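Local coordinates for protein transcriptional regulator (Thermus thermophilus, PDB 2H0A) that probably acts as a transcriptional repressor of the CcpA type, with a periplasmic-binding-protein-like core of the kind that senses small effector molecules, at residues L244-R249 with P254-R259. Numbering follows the deposited sequence.
Sequences LLERMR and PPREVR
With CG set beside the backbone N (chi1 -64°) and a single bend at chi3, the side chain of R256 reaches across to the last turn of helix 233-248, where E246, extended beyond its own CG, holds out a carboxylate. E246 OE1 lies at the guanidinium edge, near its plane, and forms a salt bridge with R256 NH1; the very short separation of 2.4 Å deserves little weight at 2.8 Å resolution. The carboxylate and guanidinium planes are turned 61° apart, and OE1 alone makes the bond across the contact. Glutamate suits this turn, its chain being long enough to bring a negative group to R256 at the surface. R256 NH2 is used differently, donating to the backbone of L243.

R247, next along the helix, bends at chi2 and runs past R256 in the opposite direction. Its NH1 comes within 3.6 Å of R256 NE, the two guanidinium planes standing 81° apart. At the edge of the R247 guanidinium, near its plane, lies the carbonyl O of P254, 3.7 Å from R247 NH2, without a hydrogen bond. Arginine suits both positions: it is long, with several N-H groups for different acceptors. D92 of neighbouring strand 92-96 pairs with both arginines and, with E246, probably offsets their like charges in a surface network that, in this periplasmic-binding-protein-like fold, joins the helix end to the loop leading into strand 257-265.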
ATOM      1  N   LEU A 244       6.508   6.340 -28.262  1.00 43.00           N
ATOM      2  CA  LEU A 244       6.436   7.747 -27.886  1.00 43.41           C
ATOM      3  C   LEU A 244       7.429   8.571 -28.692  1.00 43.94           C
ATOM      4  O   LEU A 244       7.073   9.618 -29.234  1.00 42.83           O
ATOM      5  CB  LEU A 244       6.727   7.909 -26.395  1.00 43.34           C
ATOM      6  CG  LEU A 244       6.530   9.316 -25.834  1.00 42.30           C
ATOM      7  CD1 LEU A 244       5.071   9.710 -25.939  1.00 40.34           C
ATOM      8  CD2 LEU A 244       6.988   9.354 -24.395  1.00 44.46           C
ATOM      9  N   LEU A 245       8.670   8.092 -28.752  1.00 45.54           N
ATOM     10  CA  LEU A 245       9.742   8.748 -29.494  1.00 46.84           C
ATOM     11  C   LEU A 245       9.346   8.918 -30.941  1.00 47.96           C
ATOM     12  O   LEU A 245       9.447  10.011 -31.505  1.00 47.90           O
ATOM     13  CB  LEU A 245      11.016   7.915 -29.459  1.00 48.99           C
ATOM     14  CG  LEU A 245      11.973   8.056 -28.280  1.00 52.85           C
ATOM     15  CD1 LEU A 245      13.151   7.119 -28.500  1.00 54.40           C
ATOM     16  CD2 LEU A 245      12.455   9.504 -28.169  1.00 53.72           C
ATOM     17  N   GLU A 246       8.914   7.817 -31.546  1.00 48.33           N
ATOM     18  CA  GLU A 246       8.503   7.836 -32.940  1.00 48.71           C
ATOM     19  C   GLU A 246       7.498   8.955 -33.125  1.00 48.58           C
ATOM     20  O   GLU A 246       7.583   9.733 -34.068  1.00 50.22           O
ATOM     21  CB  GLU A 246       7.890   6.488 -33.325  1.00 48.10           C
ATOM     22  CG  GLU A 246       8.923   5.414 -33.629  1.00 48.68           C
ATOM     23  CD  GLU A 246       8.389   4.002 -33.451  1.00 49.83           C
ATOM     24  OE1 GLU A 246       7.158   3.805 -33.501  1.00 49.72           O
ATOM     25  OE2 GLU A 246       9.209   3.080 -33.267  1.00 49.93           O
ATOM     26  N   ARG A 247       6.559   9.047 -32.196  1.00 48.08           N
ATOM     27  CA  ARG A 247       5.536  10.069 -32.264  1.00 47.15           C
ATOM     28  C   ARG A 247       6.115  11.461 -31.974  1.00 47.72           C
ATOM     29  O   ARG A 247       5.776  12.434 -32.650  1.00 46.55           O
ATOM     30  CB  ARG A 247       4.418   9.738 -31.276  1.00 45.52           C
ATOM     31  CG  ARG A 247       3.037   9.826 -31.885  1.00 44.73           C
ATOM     32  CD  ARG A 247       2.509   8.482 -32.369  1.00 42.56           C
ATOM     33  NE  ARG A 247       1.602   8.660 -33.501  1.00 40.02           N
ATOM     34  CZ  ARG A 247       0.604   7.842 -33.814  1.00 39.43           C
ATOM     35  NH1 ARG A 247       0.349   6.768 -33.087  1.00 38.56           N
ATOM     36  NH2 ARG A 247      -0.148   8.102 -34.868  1.00 37.90           N
ATOM     37  N   MET A 248       6.987  11.555 -30.974  1.00 48.51           N
ATOM     38  CA  MET A 248       7.585  12.841 -30.634  1.00 49.44           C
ATOM     39  C   MET A 248       8.485  13.313 -31.764  1.00 51.83           C
ATOM     40  O   MET A 248       8.746  14.506 -31.905  1.00 53.62           O
ATOM     41  CB  MET A 248       8.390  12.757 -29.328  1.00 45.65           C
ATOM     42  CG  MET A 248       7.540  12.571 -28.065  1.00 42.23           C
ATOM     43  SD  MET A 248       8.425  12.859 -26.506  1.00 38.92           S
ATOM     44  CE  MET A 248       9.783  11.705 -26.626  1.00 36.40           C
ATOM     45  N   ARG A 249       8.949  12.367 -32.576  1.00 53.74           N
ATOM     46  CA  ARG A 249       9.829  12.681 -33.698  1.00 53.49           C
ATOM     47  C   ARG A 249       9.086  12.853 -35.015  1.00 54.17           C
ATOM     48  O   ARG A 249       9.654  12.650 -36.086  1.00 54.49           O
ATOM     49  CB  ARG A 249      10.910  11.607 -33.836  1.00 52.12           C
ATOM     50  CG  ARG A 249      12.003  11.732 -32.787  1.00 52.75           C
ATOM     51  CD  ARG A 249      12.844  10.476 -32.682  1.00 51.13           C
ATOM     52  NE  ARG A 249      14.107  10.730 -32.001  1.00 49.47           N
ATOM     53  CZ  ARG A 249      14.981   9.784 -31.683  1.00 49.45           C
ATOM     54  NH1 ARG A 249      14.722   8.518 -31.982  1.00 50.45           N
ATOM     55  NH2 ARG A 249      16.122  10.101 -31.088  1.00 48.75           N
ATOM     56  N   PRO A 254      -2.694   6.483 -37.615  1.00 52.68           N
ATOM     57  CA  PRO A 254      -3.690   6.217 -36.574  1.00 52.49           C
ATOM     58  C   PRO A 254      -3.111   5.517 -35.338  1.00 51.51           C
ATOM     59  O   PRO A 254      -2.001   4.983 -35.366  1.00 50.70           O
ATOM     60  CB  PRO A 254      -4.737   5.372 -37.306  1.00 52.31           C
ATOM     61  CG  PRO A 254      -3.932   4.652 -38.325  1.00 52.24           C
ATOM     62  CD  PRO A 254      -2.992   5.720 -38.839  1.00 51.87           C
ATOM     63  N   PRO A 255      -3.858   5.534 -34.227  1.00 50.95           N
ATOM     64  CA  PRO A 255      -3.444   4.909 -32.968  1.00 49.99           C
ATOM     65  C   PRO A 255      -2.937   3.484 -33.172  1.00 49.10           C
ATOM     66  O   PRO A 255      -3.666   2.614 -33.650  1.00 48.71           O
ATOM     67  CB  PRO A 255      -4.722   4.946 -32.139  1.00 50.28           C
ATOM     68  CG  PRO A 255      -5.349   6.219 -32.588  1.00 51.45           C
ATOM     69  CD  PRO A 255      -5.180   6.168 -34.088  1.00 50.18           C
ATOM     70  N   ARG A 256      -1.686   3.245 -32.804  1.00 48.31           N
ATOM     71  CA  ARG A 256      -1.108   1.919 -32.949  1.00 46.82           C
ATOM     72  C   ARG A 256      -1.382   1.058 -31.726  1.00 46.23           C
ATOM     73  O   ARG A 256      -1.961   1.516 -30.742  1.00 46.29           O
ATOM     74  CB  ARG A 256       0.392   2.022 -33.192  1.00 46.56           C
ATOM     75  CG  ARG A 256       0.734   2.714 -34.485  1.00 45.73           C
ATOM     76  CD  ARG A 256       2.202   3.042 -34.523  1.00 46.77           C
ATOM     77  NE  ARG A 256       2.573   3.947 -33.441  1.00 45.22           N
ATOM     78  CZ  ARG A 256       3.817   4.345 -33.201  1.00 47.16           C
ATOM     79  NH1 ARG A 256       4.811   3.918 -33.966  1.00 46.42           N
ATOM     80  NH2 ARG A 256       4.071   5.174 -32.196  1.00 49.08           N
ATOM     81  N   GLU A 257      -0.948  -0.193 -31.791  1.00 45.21           N
ATOM     82  CA  GLU A 257      -1.187  -1.131 -30.712  1.00 43.38           C
ATOM     83  C   GLU A 257      -0.132  -2.241 -30.705  1.00 42.58           C
ATOM     84  O   GLU A 257       0.268  -2.730 -31.762  1.00 42.27           O
ATOM     85  CB  GLU A 257      -2.593  -1.697 -30.901  1.00 43.29           C
ATOM     86  CG  GLU A 257      -2.979  -2.825 -29.992  1.00 49.57           C
ATOM     87  CD  GLU A 257      -4.368  -3.361 -30.302  1.00 52.15           C
ATOM     88  OE1 GLU A 257      -5.365  -2.665 -30.002  1.00 52.59           O
ATOM     89  OE2 GLU A 257      -4.460  -4.479 -30.855  1.00 54.48           O
ATOM     90  N   VAL A 258       0.336  -2.610 -29.514  1.00 41.74           N
ATOM     91  CA  VAL A 258       1.336  -3.670 -29.360  1.00 41.95           C
ATOM     92  C   VAL A 258       0.988  -4.565 -28.172  1.00 41.90           C
ATOM     93  O   VAL A 258       0.877  -4.104 -27.036  1.00 42.49           O
ATOM     94  CB  VAL A 258       2.765  -3.094 -29.173  1.00 41.29           C
ATOM     95  CG1 VAL A 258       3.734  -4.208 -28.810  1.00 38.90           C
ATOM     96  CG2 VAL A 258       3.229  -2.435 -30.461  1.00 40.84           C
ATOM     97  N   ARG A 259       0.824  -5.852 -28.457  1.00 40.88           N
ATOM     98  CA  ARG A 259       0.450  -6.844 -27.461  1.00 40.65           C
ATOM     99  C   ARG A 259       1.575  -7.810 -27.092  1.00 41.31           C
ATOM    100  O   ARG A 259       2.199  -8.433 -27.959  1.00 42.89           O
ATOM    101  CB  ARG A 259      -0.772  -7.612 -27.979  1.00 40.28           C
ATOM    102  CG  ARG A 259      -1.033  -8.969 -27.366  1.00 38.85           C
ATOM    103  CD  ARG A 259      -2.202  -9.639 -28.090  1.00 39.90           C
ATOM    104  NE  ARG A 259      -2.387 -11.032 -27.693  1.00 40.51           N
ATOM    105  CZ  ARG A 259      -1.597 -12.036 -28.065  1.00 41.90           C
ATOM    106  NH1 ARG A 259      -0.558 -11.816 -28.865  1.00 41.37           N
ATOM    107  NH2 ARG A 259      -1.829 -13.258 -27.604  1.00 40.94           N
TER